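Local coordinates for protein TetR family transcription regulator (Marinobacter aquaeolei, PDB 3PAS) that probably binds operator DNA as a dimeric, all-helical transcription regulator of the TetR family, at residues I11-A16 and K36-S41; A58-V63 and F103-T108; T91-G96 and H161-C166. All coordinates share one frame; numbering follows the deposited sequence.

How the contacts relate
Contact 1 belongs to the predicted DNA-binding end of the chain and is only partly buried. Contacts 2 and 3 are buried and lie nearer its centre. No helix is used twice, but neighbouring contacts touch. Leu14 of contact 1 packs on Thr59 of contact 2, and Glu15 probably hydrogen-bonds Tyr62. Phe103 of contact 2 reaches Leu92, Gly96 and Val163 of contact 3. Contacts 1 and 3 stay about 10 Å apart at their nearest atoms. All three rest on packing. Contact 1 joins alanines, Leu40 and one phenyl ring, contact 2 is mostly aromatic and adds a histidine ring, and contact 3 sets Val163 and Leu162 against the Phe93 ring, close to the second subunit.

Contact 1 (I11-A16 and K36-S41); sequences IAFLEA and KAAGLS
Ala38 is the central bump of this contact. Its methyl sits among Ala12, Phe13 and Ala16, which lie on the facing side of helix 5-24. CB of Ala38 is 3.8 Å from CB of Ala16 and 3.8 Å from CD1 of Phe13. It also rests 3.7 Å from the carbonyl O of Ala12. The small residues allow a close approach, and the CA atoms of Ala16 and Ala38 are 5.3 Å apart. Ala37 adds a second methyl, which meets CB of Ala16 at 4.0 Å.

With CG beside the backbone N (chi1 -66°), Phe13 turns its ring toward 36-41. Leu40 crosses it at about a right angle. Leu40 presses CD1 and CB on the CZ and CE1 end of the ring, with CD1 of Leu40 3.4 Å from CZ of Phe13. Thr44, Leu45 and Tyr48 of helix 42-48 pack on the same phenyl group.

Gly39, with positive phi, forms a Schellman motif after helix 31-37. The chain then turns to Ser41, the N-cap of the next helix, whose OG hydrogen-bonds Thr44. This is the turn of the predicted helix-turn-helix motif, packed on the first helix of a TetR-type DNA-binding domain.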
loop_
_atom_site.group_PDB
_atom_site.type_symbol
_atom_site.label_atom_id
_atom_site.label_comp_id
_atom_site.label_asym_id
_atom_site.label_seq_id
_atom_site.Cartn_x
_atom_site.Cartn_y
_atom_site.Cartn_z
ATOM N N ILE B 11 -5.125 -22.640 19.034
ATOM C CA ILE B 11 -4.126 -21.577 18.872
ATOM C C ILE B 11 -2.897 -22.053 18.092
ATOM O O ILE B 11 -2.333 -21.305 17.268
ATOM C CB ILE B 11 -3.684 -21.001 20.259
ATOM C CG1 ILE B 11 -4.843 -20.254 20.914
ATOM C CG2 ILE B 11 -2.475 -20.029 20.127
ATOM C CD1 ILE B 11 -5.162 -18.975 20.247
ATOM N N ALA B 12 -2.479 -23.291 18.327
ATOM C CA ALA B 12 -1.336 -23.841 17.639
ATOM C C ALA B 12 -1.631 -23.879 16.150
ATOM O O ALA B 12 -0.774 -23.463 15.330
ATOM C CB ALA B 12 -0.928 -25.224 18.171
ATOM N N PHE B 13 -2.841 -24.322 15.787
ATOM C CA PHE B 13 -3.220 -24.358 14.367
ATOM C C PHE B 13 -3.439 -22.996 13.732
ATOM O O PHE B 13 -3.048 -22.797 12.581
ATOM C CB PHE B 13 -4.455 -25.238 14.138
ATOM C CG PHE B 13 -4.230 -26.704 14.430
ATOM C CD1 PHE B 13 -3.293 -27.448 13.720
ATOM C CD2 PHE B 13 -4.955 -27.329 15.427
ATOM C CE1 PHE B 13 -3.086 -28.782 13.992
ATOM C CE2 PHE B 13 -4.765 -28.676 15.685
ATOM C CZ PHE B 13 -3.822 -29.410 14.967
ATOM N N LEU B 14 -4.082 -22.077 14.463
ATOM C CA LEU B 14 -4.343 -20.765 13.984
ATOM C C LEU B 14 -3.019 -20.006 13.748
ATOM O O LEU B 14 -2.825 -19.427 12.704
ATOM C CB LEU B 14 -5.248 -20.005 14.965
ATOM C CG LEU B 14 -6.652 -20.580 15.118
ATOM C CD1 LEU B 14 -7.293 -20.141 16.429
ATOM C CD2 LEU B 14 -7.484 -20.247 13.872
ATOM N N GLU B 15 -2.101 -20.085 14.707
ATOM C CA GLU B 15 -0.780 -19.470 14.575
ATOM C C GLU B 15 0.047 -20.099 13.438
ATOM O O GLU B 15 0.701 -19.401 12.683
ATOM C CB GLU B 15 -0.048 -19.570 15.923
ATOM C CG GLU B 15 -0.531 -18.566 16.962
ATOM C CD GLU B 15 -0.171 -17.098 16.621
ATOM O OE1 GLU B 15 0.735 -16.835 15.779
ATOM O OE2 GLU B 15 -0.805 -16.188 17.179
ATOM N N ALA B 16 -0.009 -21.413 13.287
ATOM C CA ALA B 16 0.714 -22.089 12.199
ATOM C C ALA B 16 0.160 -21.637 10.841
ATOM O O ALA B 16 0.913 -21.490 9.870
ATOM C CB ALA B 16 0.595 -23.614 12.349
ATOM N N LYS B 36 1.990 -29.785 10.295
ATOM C CA LYS B 36 3.415 -29.994 10.531
ATOM C C LYS B 36 4.022 -28.772 11.259
ATOM O O LYS B 36 4.715 -28.915 12.272
ATOM C CB LYS B 36 4.112 -30.272 9.207
ATOM C CG LYS B 36 5.485 -30.890 9.348
ATOM C CD LYS B 36 6.126 -31.203 7.986
ATOM C CE LYS B 36 5.541 -32.475 7.347
ATOM N NZ LYS B 36 6.520 -33.151 6.435
ATOM N N ALA B 37 3.691 -27.578 10.791
ATOM C CA ALA B 37 4.167 -26.366 11.409
ATOM C C ALA B 37 3.684 -26.244 12.843
ATOM O O ALA B 37 4.376 -25.688 13.666
ATOM C CB ALA B 37 3.780 -25.187 10.610
ATOM N N ALA B 38 2.473 -26.724 13.133
ATOM C CA ALA B 38 1.943 -26.751 14.454
ATOM C C ALA B 38 2.490 -27.885 15.345
ATOM O O ALA B 38 2.131 -27.945 16.489
ATOM C CB ALA B 38 0.378 -26.854 14.395
ATOM N N GLY B 39 3.234 -28.842 14.804
ATOM C CA GLY B 39 3.701 -30.006 15.583
ATOM C C GLY B 39 2.650 -31.071 15.860
ATOM O O GLY B 39 2.768 -31.847 16.831
ATOM N N LEU B 40 1.627 -31.135 15.010
ATOM C CA LEU B 40 0.479 -32.010 15.225
ATOM C C LEU B 40 0.054 -32.715 13.946
ATOM O O LEU B 40 0.505 -32.396 12.881
ATOM C CB LEU B 40 -0.677 -31.172 15.792
ATOM C CG LEU B 40 -0.394 -30.496 17.131
ATOM C CD1 LEU B 40 -1.461 -29.415 17.419
ATOM C CD2 LEU B 40 -0.300 -31.548 18.279
ATOM N N SER B 41 -0.773 -33.742 14.067
ATOM C CA SER B 41 -1.167 -34.511 12.917
ATOM C C SER B 41 -2.326 -33.838 12.192
ATOM O O SER B 41 -3.038 -33.070 12.785
ATOM C CB SER B 41 -1.617 -35.899 13.337
ATOM O OG SER B 41 -2.822 -35.855 14.088
#

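Contact 2 (A58-V63 and F103-T108); sequences ATFYYV and FRYHET. With ACT (acetate ion), chain M.
Phe60 and His106 form an unusual ring pair. Their planes are only 24° apart, but the rings are strongly offset, with centroids 5.3 Å apart. The touch is made at one corner, where CE1 of Phe60 lies 3.5 Å from CD2 of His106.

Tyr105 carries the other half of the contact. Its CG is anti to the backbone N (chi1 -170°), which sends the ring toward helix 52-76. CG2 of Thr59 stands over one face in a CH-pi contact, 3.7 Å from the ring centroid and offset toward the rim. CB of Phe60 meets the edge of the same ring in its plane, 4.0 Å from CE2 of Tyr105. CE2 of Tyr105 lies 3.6 Å from the backbone N of Phe60. Val63 adds CG2, 4.0 Å from CD2 of Tyr105. The phenol OH hydrogen-bonds the carbonyl O of Leu56.

An acetate ion, probably from the crystallisation liquor, lies by Phe103 and Arg104. NH1 of Arg104 makes one weak hydrogen bond to its OXT.

The segments, on helices 52-76 and 100-110, run at 129° to each other, with axes 9.6 Å apart. Helix 5-24 packs on Thr59 and Val63, helix 117-126 on Phe60. Phe109 of helix 100-110 stacks on Phe60.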
loop_
_atom_site.group_PDB
_atom_site.type_symbol
_atom_site.label_atom_id
_atom_site.label_comp_id
_atom_site.label_asym_id
_atom_site.label_seq_id
_atom_site.Cartn_x
_atom_site.Cartn_y
_atom_site.Cartn_z
ATOM N N ALA B 58 -11.322 -19.105 10.169
ATOM C CA ALA B 58 -11.106 -19.036 11.625
ATOM C C ALA B 58 -9.823 -18.244 11.948
ATOM O O ALA B 58 -9.747 -17.512 12.945
ATOM C CB ALA B 58 -11.063 -20.475 12.263
ATOM N N THR B 59 -8.800 -18.441 11.134
ATOM C CA THR B 59 -7.526 -17.753 11.293
ATOM C C THR B 59 -7.723 -16.263 11.023
ATOM O O THR B 59 -7.166 -15.419 11.724
ATOM C CB THR B 59 -6.390 -18.356 10.379
ATOM O OG1 THR B 59 -6.167 -19.745 10.726
ATOM C CG2 THR B 59 -5.032 -17.629 10.613
ATOM N N PHE B 60 -8.496 -15.937 9.993
ATOM C CA PHE B 60 -8.766 -14.538 9.691
ATOM C C PHE B 60 -9.467 -13.876 10.898
ATOM O O PHE B 60 -9.082 -12.772 11.336
ATOM C CB PHE B 60 -9.576 -14.378 8.428
ATOM C CG PHE B 60 -9.852 -12.949 8.082
ATOM C CD1 PHE B 60 -8.856 -12.166 7.626
ATOM C CD2 PHE B 60 -11.088 -12.398 8.313
ATOM C CE1 PHE B 60 -9.090 -10.811 7.314
ATOM C CE2 PHE B 60 -11.332 -11.072 7.990
ATOM C CZ PHE B 60 -10.347 -10.294 7.513
ATOM N N TYR B 61 -10.451 -14.555 11.467
ATOM C CA TYR B 61 -11.135 -14.025 12.652
ATOM C C TYR B 61 -10.287 -13.946 13.891
ATOM O O TYR B 61 -10.426 -13.012 14.698
ATOM C CB TYR B 61 -12.403 -14.824 12.953
ATOM C CG TYR B 61 -13.492 -14.631 11.950
ATOM C CD1 TYR B 61 -13.753 -13.372 11.407
ATOM C CD2 TYR B 61 -14.339 -15.671 11.603
ATOM C CE1 TYR B 61 -14.782 -13.176 10.500
ATOM C CE2 TYR B 61 -15.385 -15.474 10.695
ATOM C CZ TYR B 61 -15.601 -14.220 10.159
ATOM O OH TYR B 61 -16.619 -14.006 9.264
ATOM N N TYR B 62 -9.415 -14.926 14.075
ATOM C CA TYR B 62 -8.454 -14.896 15.153
ATOM C C TYR B 62 -7.510 -13.668 15.019
ATOM O O TYR B 62 -7.261 -12.926 15.998
ATOM C CB TYR B 62 -7.643 -16.188 15.112
ATOM C CG TYR B 62 -6.407 -16.208 15.965
ATOM C CD1 TYR B 62 -6.494 -16.406 17.325
ATOM C CD2 TYR B 62 -5.133 -16.090 15.401
ATOM C CE1 TYR B 62 -5.361 -16.474 18.112
ATOM C CE2 TYR B 62 -4.014 -16.155 16.184
ATOM C CZ TYR B 62 -4.141 -16.352 17.561
ATOM O OH TYR B 62 -3.020 -16.411 18.397
ATOM N N VAL B 63 -6.988 -13.456 13.821
ATOM C CA VAL B 63 -6.061 -12.350 13.570
ATOM C C VAL B 63 -6.813 -10.998 13.775
ATOM O O VAL B 63 -6.392 -10.127 14.544
ATOM C CB VAL B 63 -5.444 -12.492 12.160
ATOM C CG1 VAL B 63 -4.766 -11.215 11.749
ATOM C CG2 VAL B 63 -4.460 -13.731 12.085
ATOM N N PHE B 103 -0.576 -8.725 10.529
ATOM C CA PHE B 103 -0.908 -7.769 9.470
ATOM C C PHE B 103 -0.830 -8.420 8.069
ATOM O O PHE B 103 -1.663 -8.151 7.211
ATOM C CB PHE B 103 0.101 -6.605 9.452
ATOM C CG PHE B 103 -0.123 -5.529 10.495
ATOM C CD1 PHE B 103 -0.830 -5.766 11.660
ATOM C CD2 PHE B 103 0.454 -4.257 10.310
ATOM C CE1 PHE B 103 -0.998 -4.755 12.624
ATOM C CE2 PHE B 103 0.271 -3.267 11.250
ATOM C CZ PHE B 103 -0.458 -3.532 12.418
ATOM N N ARG B 104 0.203 -9.221 7.827
ATOM C CA ARG B 104 0.364 -9.853 6.498
ATOM C C ARG B 104 -0.772 -10.852 6.212
ATOM O O ARG B 104 -1.333 -10.859 5.104
ATOM C CB ARG B 104 1.713 -10.522 6.414
ATOM C CG ARG B 104 2.030 -11.121 5.084
ATOM C CD ARG B 104 3.528 -11.056 4.840
ATOM N NE ARG B 104 3.745 -10.641 3.467
ATOM C CZ ARG B 104 3.497 -9.415 2.997
ATOM N NH1 ARG B 104 3.015 -8.449 3.788
ATOM N NH2 ARG B 104 3.725 -9.153 1.716
ATOM N N TYR B 105 -1.112 -11.664 7.212
ATOM C CA TYR B 105 -2.266 -12.589 7.080
ATOM C C TYR B 105 -3.552 -11.795 6.757
ATOM O O TYR B 105 -4.267 -12.109 5.806
ATOM C CB TYR B 105 -2.462 -13.507 8.296
ATOM C CG TYR B 105 -3.484 -14.579 7.975
ATOM C CD1 TYR B 105 -3.093 -15.747 7.361
ATOM C CD2 TYR B 105 -4.844 -14.335 8.112
ATOM C CE1 TYR B 105 -4.028 -16.743 7.014
ATOM C CE2 TYR B 105 -5.792 -15.295 7.750
ATOM C CZ TYR B 105 -5.361 -16.504 7.200
ATOM O OH TYR B 105 -6.256 -17.478 6.828
ATOM N N HIS B 106 -3.839 -10.756 7.537
ATOM C CA HIS B 106 -4.999 -9.912 7.265
ATOM C C HIS B 106 -5.027 -9.355 5.799
ATOM O O HIS B 106 -6.033 -9.461 5.087
ATOM C CB HIS B 106 -5.055 -8.746 8.279
ATOM C CG HIS B 106 -6.247 -7.869 8.080
ATOM N ND1 HIS B 106 -6.247 -6.818 7.183
ATOM C CD2 HIS B 106 -7.502 -7.950 8.576
ATOM C CE1 HIS B 106 -7.449 -6.282 7.150
ATOM N NE2 HIS B 106 -8.222 -6.933 8.004
ATOM N N GLU B 107 -3.906 -8.782 5.383
ATOM C CA GLU B 107 -3.715 -8.243 4.025
ATOM C C GLU B 107 -3.849 -9.345 2.947
ATOM O O GLU B 107 -4.575 -9.179 1.974
ATOM C CB GLU B 107 -2.326 -7.598 3.944
ATOM C CG GLU B 107 -1.926 -6.931 2.586
ATOM C CD GLU B 107 -2.646 -5.616 2.334
ATOM O OE1 GLU B 107 -3.466 -5.197 3.192
ATOM O OE2 GLU B 107 -2.405 -5.012 1.250
ATOM N N THR B 108 -3.164 -10.464 3.121
ATOM C CA THR B 108 -3.267 -11.545 2.148
ATOM C C THR B 108 -4.717 -12.016 2.019
ATOM O O THR B 108 -5.221 -12.173 0.897
ATOM C CB THR B 108 -2.394 -12.772 2.514
ATOM O OG1 THR B 108 -1.028 -12.373 2.589
ATOM C CG2 THR B 108 -2.508 -13.851 1.409
HETATM C C ACT M . 4.034 -6.005 7.115
HETATM O O ACT M . 5.228 -5.722 6.864
HETATM O OXT ACT M . 3.630 -7.081 6.627
HETATM C CH3 ACT M . 3.146 -5.111 7.928
#

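Contact 3 (T91-G96 and H161-C166); sequences TLFRIG and HLVQRC
The segments of helices 81-98 and 148-167 run in broadly the same direction, at 39° with axes 9.5 Å apart. The CA atoms of Gly96 and Val163 approach to 5.9 Å. Val163 packs against Gly96, which has no side chain to hold it off. CG1 of Val163 lies 3.4 Å from the carbonyl O of Gly96. Its other methyl, CG2, sits beside the backbone N and stands over one face of the Phe93 ring. This CH-pi contact measures 3.9 Å from CG2 to the ring centroid, 18° off the normal.

Phe93 is the main bridge. With chi1 at -156°, it swings its ring across to helix 148-167. CB of Leu162 comes 3.7 Å from CE2 of Phe93. In one of the two conformers of Cys166, SG lies at the ring edge, 4.0 Å from CZ of Phe93, so this sulfur-aromatic contact is doubtful. Ile178 of helix 175-189 and Ile159 also pack on Phe93.

On helix 148-167, His161 and Arg165 both bind Glu152 of the second subunit, by a hydrogen bond and a salt bridge. The arrangement is helix packing within the C-terminal domain of a TetR-family protein, beside its dimer interface.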
loop_
_atom_site.group_PDB
_atom_site.type_symbol
_atom_site.label_atom_id
_atom_site.label_comp_id
_atom_site.label_asym_id
_atom_site.label_seq_id
_atom_site.Cartn_x
_atom_site.Cartn_y
_atom_site.Cartn_z
ATOM N N THR B 91 -0.893 1.471 19.704
ATOM C CA THR B 91 -1.051 0.012 19.970
ATOM C C THR B 91 -0.942 -0.829 18.658
ATOM O O THR B 91 -0.215 -1.820 18.593
ATOM C CB THR B 91 -2.388 -0.258 20.662
ATOM O OG1 THR B 91 -2.348 0.412 21.922
ATOM C CG2 THR B 91 -2.578 -1.745 20.841
ATOM N N LEU B 92 -1.574 -0.347 17.602
ATOM C CA LEU B 92 -1.524 -1.018 16.292
ATOM C C LEU B 92 -0.100 -1.025 15.695
ATOM O O LEU B 92 0.360 -2.026 15.139
ATOM C CB LEU B 92 -2.460 -0.375 15.318
ATOM C CG LEU B 92 -3.970 -0.666 15.430
ATOM C CD1 LEU B 92 -4.775 0.319 14.558
ATOM C CD2 LEU B 92 -4.345 -2.075 15.154
ATOM N N PHE B 93 0.592 0.076 15.843
ATOM C CA PHE B 93 1.936 0.190 15.306
ATOM C C PHE B 93 2.825 -0.813 16.054
ATOM O O PHE B 93 3.615 -1.515 15.423
ATOM C CB PHE B 93 2.427 1.624 15.442
ATOM C CG PHE B 93 3.494 1.993 14.446
ATOM C CD1 PHE B 93 4.729 1.396 14.500
ATOM C CD2 PHE B 93 3.286 2.997 13.514
ATOM C CE1 PHE B 93 5.718 1.746 13.623
ATOM C CE2 PHE B 93 4.247 3.314 12.619
ATOM C CZ PHE B 93 5.489 2.719 12.684
ATOM N N ARG B 94 2.663 -0.920 17.384
ATOM C CA ARG B 94 3.450 -1.857 18.173
ATOM C C ARG B 94 3.134 -3.298 17.828
ATOM O O ARG B 94 4.029 -4.128 17.789
ATOM C CB ARG B 94 3.223 -1.636 19.664
ATOM C CG ARG B 94 3.842 -0.361 20.147
ATOM C CD ARG B 94 3.538 -0.077 21.628
ATOM N NE ARG B 94 4.458 0.952 22.123
ATOM C CZ ARG B 94 5.264 0.850 23.178
ATOM N NH1 ARG B 94 5.280 -0.230 23.967
ATOM N NH2 ARG B 94 6.060 1.869 23.454
ATOM N N ILE B 95 1.863 -3.604 17.599
ATOM C CA ILE B 95 1.467 -4.942 17.171
ATOM C C ILE B 95 2.123 -5.299 15.846
ATOM O O ILE B 95 2.650 -6.407 15.706
ATOM C CB ILE B 95 -0.072 -5.120 17.082
ATOM C CG1 ILE B 95 -0.707 -4.982 18.476
ATOM C CG2 ILE B 95 -0.433 -6.465 16.372
ATOM C CD1 ILE B 95 -2.273 -4.778 18.446
ATOM N N GLY B 96 2.120 -4.364 14.892
ATOM C CA GLY B 96 2.754 -4.581 13.581
ATOM C C GLY B 96 4.243 -4.870 13.721
ATOM O O GLY B 96 4.784 -5.728 13.027
ATOM N N HIS B 161 2.025 0.483 6.171
ATOM C CA HIS B 161 3.134 0.941 5.317
ATOM C C HIS B 161 4.370 1.294 6.132
ATOM O O HIS B 161 5.454 0.877 5.794
ATOM C CB HIS B 161 2.638 2.110 4.469
ATOM C CG HIS B 161 3.639 2.651 3.499
ATOM N ND1 HIS B 161 4.013 1.980 2.349
ATOM C CD2 HIS B 161 4.333 3.819 3.504
ATOM C CE1 HIS B 161 4.904 2.713 1.692
ATOM N NE2 HIS B 161 5.112 3.839 2.366
ATOM N N LEU B 162 4.188 2.018 7.238
ATOM C CA LEU B 162 5.308 2.441 8.085
ATOM C C LEU B 162 5.897 1.274 8.874
ATOM O O LEU B 162 7.131 1.203 9.053
ATOM C CB LEU B 162 4.894 3.570 9.003
ATOM C CG LEU B 162 4.717 4.926 8.272
ATOM C CD1 LEU B 162 4.032 6.008 9.206
ATOM C CD2 LEU B 162 6.041 5.428 7.786
ATOM N N VAL B 163 5.048 0.360 9.353
ATOM C CA VAL B 163 5.577 -0.867 9.996
ATOM C C VAL B 163 6.515 -1.619 9.022
ATOM O O VAL B 163 7.584 -2.097 9.378
ATOM C CB VAL B 163 4.463 -1.742 10.506
ATOM C CG1 VAL B 163 5.005 -3.218 10.787
ATOM C CG2 VAL B 163 3.848 -1.104 11.793
ATOM N N GLN B 164 6.077 -1.721 7.784
ATOM C CA GLN B 164 6.829 -2.445 6.750
ATOM C C GLN B 164 8.167 -1.739 6.508
ATOM O O GLN B 164 9.222 -2.385 6.542
ATOM C CB GLN B 164 5.992 -2.552 5.483
ATOM C CG GLN B 164 6.677 -3.236 4.281
ATOM C CD GLN B 164 5.675 -3.707 3.223
ATOM O OE1 GLN B 164 4.888 -4.641 3.449
ATOM N NE2 GLN B 164 5.730 -3.086 2.055
ATOM N N ARG B 165 8.133 -0.416 6.330
ATOM C CA ARG B 165 9.363 0.355 6.221
ATOM C C ARG B 165 10.288 0.160 7.424
ATOM O O ARG B 165 11.513 0.038 7.264
ATOM C CB ARG B 165 9.074 1.843 5.956
ATOM C CG ARG B 165 8.506 2.117 4.576
ATOM C CD ARG B 165 8.466 3.607 4.220
ATOM N NE ARG B 165 9.794 4.046 3.811
ATOM C CZ ARG B 165 10.103 4.708 2.700
ATOM N NH1 ARG B 165 9.176 5.120 1.829
ATOM N NH2 ARG B 165 11.370 5.034 2.500
ATOM N N CYS B 166 9.739 0.111 8.623
ATOM C CA CYS B 166 10.561 -0.085 9.811
ATOM C C CYS B 166 11.268 -1.412 9.765
ATOM O O CYS B 166 12.469 -1.483 9.999
ATOM C CB CYS B 166 9.728 -0.047 11.091
ATOM S SG CYS B 166 9.163 1.552 11.454
#